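Local coordinates for protein parahox neighbor (Phaeodactylum tricornutum CCAP 1055/1, PDB 5Z5M) that probably converts 5-hydroxyisourate to (S)-allantoin, joining hydroxyisourate hydrolase and OHCU decarboxylase activities in one chain of the urate degradation pathway, at residues Asp175-Val187 / Gly224-Phe238. Residues are numbered along the deposited sequence; the frame is centred on the assembly and turned at random.
Sequences DTSDAQGFLTCHV and GRLEGGPALKGGKEF
Phe238 lays one face of its ring on the Phe182 backbone, with Phe182 N 3.7 Å above the ring centre, while Leu183 CB comes within 3.7 Å of Phe238 CE1. With CG anti to the backbone N (chi1 -176°), the ring reaches over the start of strand 182-189. A side chain on Gly181 would strike this ring, hence glycine there. Shortened to an alanine, Phe238 would probably leave the Phe182 peptide uncovered on this side and open a gap beside Leu183 CB. Phe238 N and Glu237 N both bond to Gly234 O, steadying the ring's base. Gly234 N bonds nearly straight to Gly181 O (2.9 Å, 168°), and Leu183 N to Leu232 O (3.0 Å). Strands 182-189 and 232-233 thus run antiparallel in the transthyretin-like HIUase part of the chain, soon after helix 151-173. Leu183 and Leu232 lie side by side, packing on Leu203 and Tyr243 respectively. On the opposite face Pro230 CG lies 3.7 Å from Phe182 CD2, and Phe182 stacks on His281. Gly235 sits where a CB would clash with Thr176 O and Ser177 C. Farther along, Val187 N bonds to Gly224 O, and His186 ND1 lies over one Arg225 guanidinium face, offset toward its rim; Arg225 NH1 salt-bridges Asp223.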
loop_
_atom_site.group_PDB
_atom_site.type_symbol
_atom_site.label_atom_id
_atom_site.label_comp_id
_atom_site.label_asym_id
_atom_site.label_seq_id
_atom_site.Cartn_x
_atom_site.Cartn_y
_atom_site.Cartn_z
ATOM N N ASP A 175 -1.295 13.326 -35.878
ATOM C CA ASP A 175 -1.701 11.929 -36.017
ATOM C C ASP A 175 -0.758 11.029 -35.218
ATOM O O ASP A 175 0.394 10.835 -35.593
ATOM C CB ASP A 175 -1.718 11.531 -37.499
ATOM C CG ASP A 175 -2.019 10.055 -37.719
ATOM O OD1 ASP A 175 -2.498 9.376 -36.788
ATOM O OD2 ASP A 175 -1.785 9.576 -38.845
ATOM N N THR A 176 -1.254 10.479 -34.114
ATOM C CA THR A 176 -0.413 9.681 -33.226
ATOM C C THR A 176 -0.628 8.184 -33.420
ATOM O O THR A 176 -0.291 7.390 -32.547
ATOM C CB THR A 176 -0.667 10.031 -31.739
ATOM O OG1 THR A 176 -2.047 9.823 -31.419
ATOM C CG2 THR A 176 -0.303 11.488 -31.457
ATOM N N SER A 177 -1.169 7.793 -34.569
ATOM C CA SER A 177 -1.454 6.383 -34.819
ATOM C C SER A 177 -0.171 5.553 -34.910
ATOM O O SER A 177 -0.212 4.329 -34.804
ATOM C CB SER A 177 -2.276 6.217 -36.101
ATOM O OG SER A 177 -1.480 6.447 -37.248
ATOM N N ASP A 178 0.964 6.224 -35.087
ATOM C CA ASP A 178 2.246 5.533 -35.175
ATOM C C ASP A 178 3.025 5.575 -33.862
ATOM O O ASP A 178 4.186 5.157 -33.813
ATOM C CB ASP A 178 3.102 6.125 -36.300
ATOM C CG ASP A 178 3.473 7.576 -36.054
ATOM O OD1 ASP A 178 2.766 8.254 -35.275
ATOM O OD2 ASP A 178 4.474 8.038 -36.641
ATOM N N ALA A 179 2.395 6.077 -32.802
ATOM C CA ALA A 179 3.017 6.055 -31.479
ATOM C C ALA A 179 3.251 4.611 -31.059
ATOM O O ALA A 179 2.570 3.705 -31.536
ATOM C CB ALA A 179 2.151 6.781 -30.454
ATOM N N GLN A 180 4.202 4.385 -30.162
ATOM C CA GLN A 180 4.585 3.014 -29.844
ATOM C C GLN A 180 4.503 2.694 -28.349
ATOM O O GLN A 180 5.185 1.798 -27.863
ATOM C CB GLN A 180 5.996 2.742 -30.379
ATOM C CG GLN A 180 6.032 2.614 -31.898
ATOM C CD GLN A 180 7.438 2.531 -32.466
ATOM O OE1 GLN A 180 8.164 3.524 -32.510
ATOM N NE2 GLN A 180 7.826 1.340 -32.912
ATOM N N GLY A 181 3.653 3.416 -27.625
ATOM C CA GLY A 181 3.458 3.132 -26.217
ATOM C C GLY A 181 2.641 1.862 -26.052
ATOM O O GLY A 181 2.103 1.332 -27.024
ATOM N N PHE A 182 2.545 1.367 -24.825
ATOM C CA PHE A 182 1.758 0.165 -24.567
ATOM C C PHE A 182 1.385 0.034 -23.100
ATOM O O PHE A 182 1.939 0.726 -22.234
ATOM C CB PHE A 182 2.507 -1.096 -25.038
ATOM C CG PHE A 182 3.840 -1.325 -24.355
ATOM C CD1 PHE A 182 4.978 -0.648 -24.775
ATOM C CD2 PHE A 182 3.958 -2.244 -23.324
ATOM C CE1 PHE A 182 6.203 -0.858 -24.157
ATOM C CE2 PHE A 182 5.180 -2.464 -22.703
ATOM C CZ PHE A 182 6.307 -1.773 -23.125
ATOM N N LEU A 183 0.448 -0.873 -22.837
ATOM C CA LEU A 183 -0.125 -1.069 -21.509
ATOM C C LEU A 183 0.085 -2.503 -21.038
ATOM O O LEU A 183 -0.288 -3.452 -21.728
ATOM C CB LEU A 183 -1.620 -0.738 -21.522
ATOM C CG LEU A 183 -2.431 -0.952 -20.241
ATOM C CD1 LEU A 183 -1.974 -0.019 -19.120
ATOM C CD2 LEU A 183 -3.910 -0.747 -20.526
ATOM N N THR A 184 0.706 -2.652 -19.875
ATOM C CA THR A 184 0.900 -3.966 -19.283
ATOM C C THR A 184 0.281 -4.033 -17.895
ATOM O O THR A 184 -0.076 -3.009 -17.299
ATOM C CB THR A 184 2.392 -4.334 -19.168
ATOM O OG1 THR A 184 3.072 -3.334 -18.397
ATOM C CG2 THR A 184 3.033 -4.449 -20.551
ATOM N N CYS A 185 0.184 -5.251 -17.378
ATOM C CA CYS A 185 -0.414 -5.497 -16.080
ATOM C C CYS A 185 0.311 -6.634 -15.373
ATOM O O CYS A 185 0.862 -7.529 -16.010
ATOM C CB CYS A 185 -1.897 -5.827 -16.234
ATOM S SG CYS A 185 -2.808 -5.857 -14.676
ATOM N N HIS A 186 0.318 -6.574 -14.050
ATOM C CA HIS A 186 0.890 -7.614 -13.213
ATOM C C HIS A 186 -0.002 -7.744 -11.987
ATOM O O HIS A 186 -0.464 -6.738 -11.449
ATOM C CB HIS A 186 2.330 -7.262 -12.828
ATOM C CG HIS A 186 2.961 -8.218 -11.866
ATOM N ND1 HIS A 186 3.294 -9.509 -12.210
ATOM C CD2 HIS A 186 3.331 -8.064 -10.572
ATOM C CE1 HIS A 186 3.836 -10.115 -11.166
ATOM N NE2 HIS A 186 3.869 -9.259 -10.161
ATOM N N VAL A 187 -0.279 -8.970 -11.562
ATOM C CA VAL A 187 -1.054 -9.170 -10.344
ATOM C C VAL A 187 -0.226 -9.923 -9.309
ATOM O O VAL A 187 0.316 -10.998 -9.584
ATOM C CB VAL A 187 -2.351 -9.945 -10.599
ATOM C CG1 VAL A 187 -3.141 -10.065 -9.294
ATOM C CG2 VAL A 187 -3.169 -9.264 -11.681
ATOM N N GLY A 224 2.174 -14.054 -13.311
ATOM C CA GLY A 224 1.218 -13.064 -12.841
ATOM C C GLY A 224 1.029 -11.934 -13.835
ATOM O O GLY A 224 0.410 -10.913 -13.532
ATOM N N ARG A 225 1.574 -12.125 -15.034
ATOM C CA ARG A 225 1.487 -11.127 -16.082
ATOM C C ARG A 225 0.462 -11.564 -17.105
ATOM O O ARG A 225 -0.010 -12.694 -17.057
ATOM C CB ARG A 225 2.868 -10.908 -16.705
ATOM C CG ARG A 225 3.866 -10.431 -15.651
ATOM C CD ARG A 225 5.234 -10.067 -16.192
ATOM N NE ARG A 225 5.911 -9.168 -15.258
ATOM C CZ ARG A 225 6.888 -9.528 -14.431
ATOM N NH1 ARG A 225 7.336 -10.774 -14.427
ATOM N NH2 ARG A 225 7.429 -8.634 -13.614
ATOM N N LEU A 226 0.080 -10.672 -18.011
ATOM C CA LEU A 226 -0.950 -11.028 -18.980
ATOM C C LEU A 226 -0.431 -12.043 -19.987
ATOM O O LEU A 226 0.624 -11.853 -20.584
ATOM C CB LEU A 226 -1.466 -9.792 -19.716
ATOM C CG LEU A 226 -2.157 -8.723 -18.865
ATOM C CD1 LEU A 226 -2.658 -7.602 -19.747
ATOM C CD2 LEU A 226 -3.300 -9.327 -18.057
ATOM N N GLU A 227 -1.175 -13.124 -20.166
ATOM C CA GLU A 227 -0.856 -14.083 -21.211
ATOM C C GLU A 227 -0.983 -13.400 -22.573
ATOM O O GLU A 227 -2.019 -12.813 -22.885
ATOM C CB GLU A 227 -1.782 -15.289 -21.116
ATOM C CG GLU A 227 -1.144 -16.599 -21.502
ATOM C CD GLU A 227 -2.122 -17.746 -21.400
ATOM O OE1 GLU A 227 -3.171 -17.706 -22.079
ATOM O OE2 GLU A 227 -1.859 -18.674 -20.605
ATOM N N GLY A 228 0.076 -13.456 -23.373
ATOM C CA GLY A 228 0.054 -12.825 -24.680
ATOM C C GLY A 228 0.650 -11.430 -24.704
ATOM O O GLY A 228 0.633 -10.762 -25.737
ATOM N N GLY A 229 1.171 -10.982 -23.565
ATOM C CA GLY A 229 1.840 -9.696 -23.500
ATOM C C GLY A 229 0.920 -8.527 -23.203
ATOM O O GLY A 229 -0.122 -8.701 -22.578
ATOM N N PRO A 230 1.303 -7.326 -23.659
ATOM C CA PRO A 230 0.583 -6.079 -23.365
ATOM C C PRO A 230 -0.880 -6.131 -23.778
ATOM O O PRO A 230 -1.213 -6.732 -24.799
ATOM C CB PRO A 230 1.339 -5.032 -24.189
ATOM C CG PRO A 230 2.710 -5.608 -24.354
ATOM C CD PRO A 230 2.508 -7.089 -24.474
ATOM N N ALA A 231 -1.740 -5.511 -22.978
ATOM C CA ALA A 231 -3.168 -5.464 -23.256
ATOM C C ALA A 231 -3.466 -4.583 -24.461
ATOM O O ALA A 231 -4.360 -4.872 -25.256
ATOM C CB ALA A 231 -3.928 -4.959 -22.024
ATOM N N LEU A 232 -2.722 -3.490 -24.574
ATOM C CA LEU A 232 -2.869 -2.558 -25.678
ATOM C C LEU A 232 -1.482 -2.182 -26.177
ATOM O O LEU A 232 -0.560 -2.047 -25.378
ATOM C CB LEU A 232 -3.636 -1.310 -25.239
ATOM C CG LEU A 232 -5.076 -1.542 -24.775
ATOM C CD1 LEU A 232 -5.681 -0.251 -24.252
ATOM C CD2 LEU A 232 -5.918 -2.119 -25.905
ATOM N N LYS A 233 -1.337 -2.016 -27.489
ATOM C CA LYS A 233 -0.034 -1.704 -28.077
ATOM C C LYS A 233 -0.151 -0.794 -29.304
ATOM O O LYS A 233 -0.849 -1.116 -30.266
ATOM C CB LYS A 233 0.693 -3.001 -28.459
ATOM C CG LYS A 233 2.094 -2.798 -29.014
ATOM C CD LYS A 233 2.825 -4.124 -29.198
ATOM C CE LYS A 233 4.212 -3.915 -29.795
ATOM N NZ LYS A 233 4.998 -5.184 -29.852
ATOM N N GLY A 234 0.527 0.349 -29.268
ATOM C CA GLY A 234 0.633 1.182 -30.452
ATOM C C GLY A 234 -0.494 2.180 -30.617
ATOM O O GLY A 234 -1.549 2.060 -29.992
ATOM N N GLY A 235 -0.269 3.164 -31.483
ATOM C CA GLY A 235 -1.136 4.322 -31.586
ATOM C C GLY A 235 -2.567 4.074 -32.023
ATOM O O GLY A 235 -3.395 4.974 -31.941
ATOM N N LYS A 236 -2.876 2.866 -32.483
ATOM C CA LYS A 236 -4.247 2.579 -32.900
ATOM C C LYS A 236 -5.131 2.044 -31.773
ATOM O O LYS A 236 -6.348 2.202 -31.824
ATOM C CB LYS A 236 -4.255 1.599 -34.071
ATOM C CG LYS A 236 -4.380 2.287 -35.422
ATOM C CD LYS A 236 -4.174 1.315 -36.575
ATOM C CE LYS A 236 -2.728 0.861 -36.653
ATOM N NZ LYS A 236 -2.118 1.178 -37.974
ATOM N N GLU A 237 -4.537 1.427 -30.756
ATOM C CA GLU A 237 -5.336 0.915 -29.644
ATOM C C GLU A 237 -4.906 1.481 -28.288
ATOM O O GLU A 237 -5.745 1.677 -27.412
ATOM C CB GLU A 237 -5.296 -0.616 -29.613
ATOM C CG GLU A 237 -3.916 -1.224 -29.488
ATOM C CD GLU A 237 -3.917 -2.723 -29.728
ATOM O OE1 GLU A 237 -3.132 -3.437 -29.071
ATOM O OE2 GLU A 237 -4.700 -3.188 -30.580
ATOM N N PHE A 238 -3.612 1.740 -28.109
ATOM C CA PHE A 238 -3.141 2.407 -26.896
ATOM C C PHE A 238 -3.337 3.907 -27.062
ATOM O O PHE A 238 -2.408 4.627 -27.432
ATOM C CB PHE A 238 -1.672 2.072 -26.611
ATOM C CG PHE A 238 -1.144 2.661 -25.319
ATOM C CD1 PHE A 238 -1.510 2.128 -24.096
ATOM C CD2 PHE A 238 -0.271 3.741 -25.337
ATOM C CE1 PHE A 238 -1.021 2.661 -22.908
ATOM C CE2 PHE A 238 0.217 4.280 -24.155
ATOM C CZ PHE A 238 -0.155 3.734 -22.941
HETATM O O HOH W 1 -2.919 7.454 -30.380
#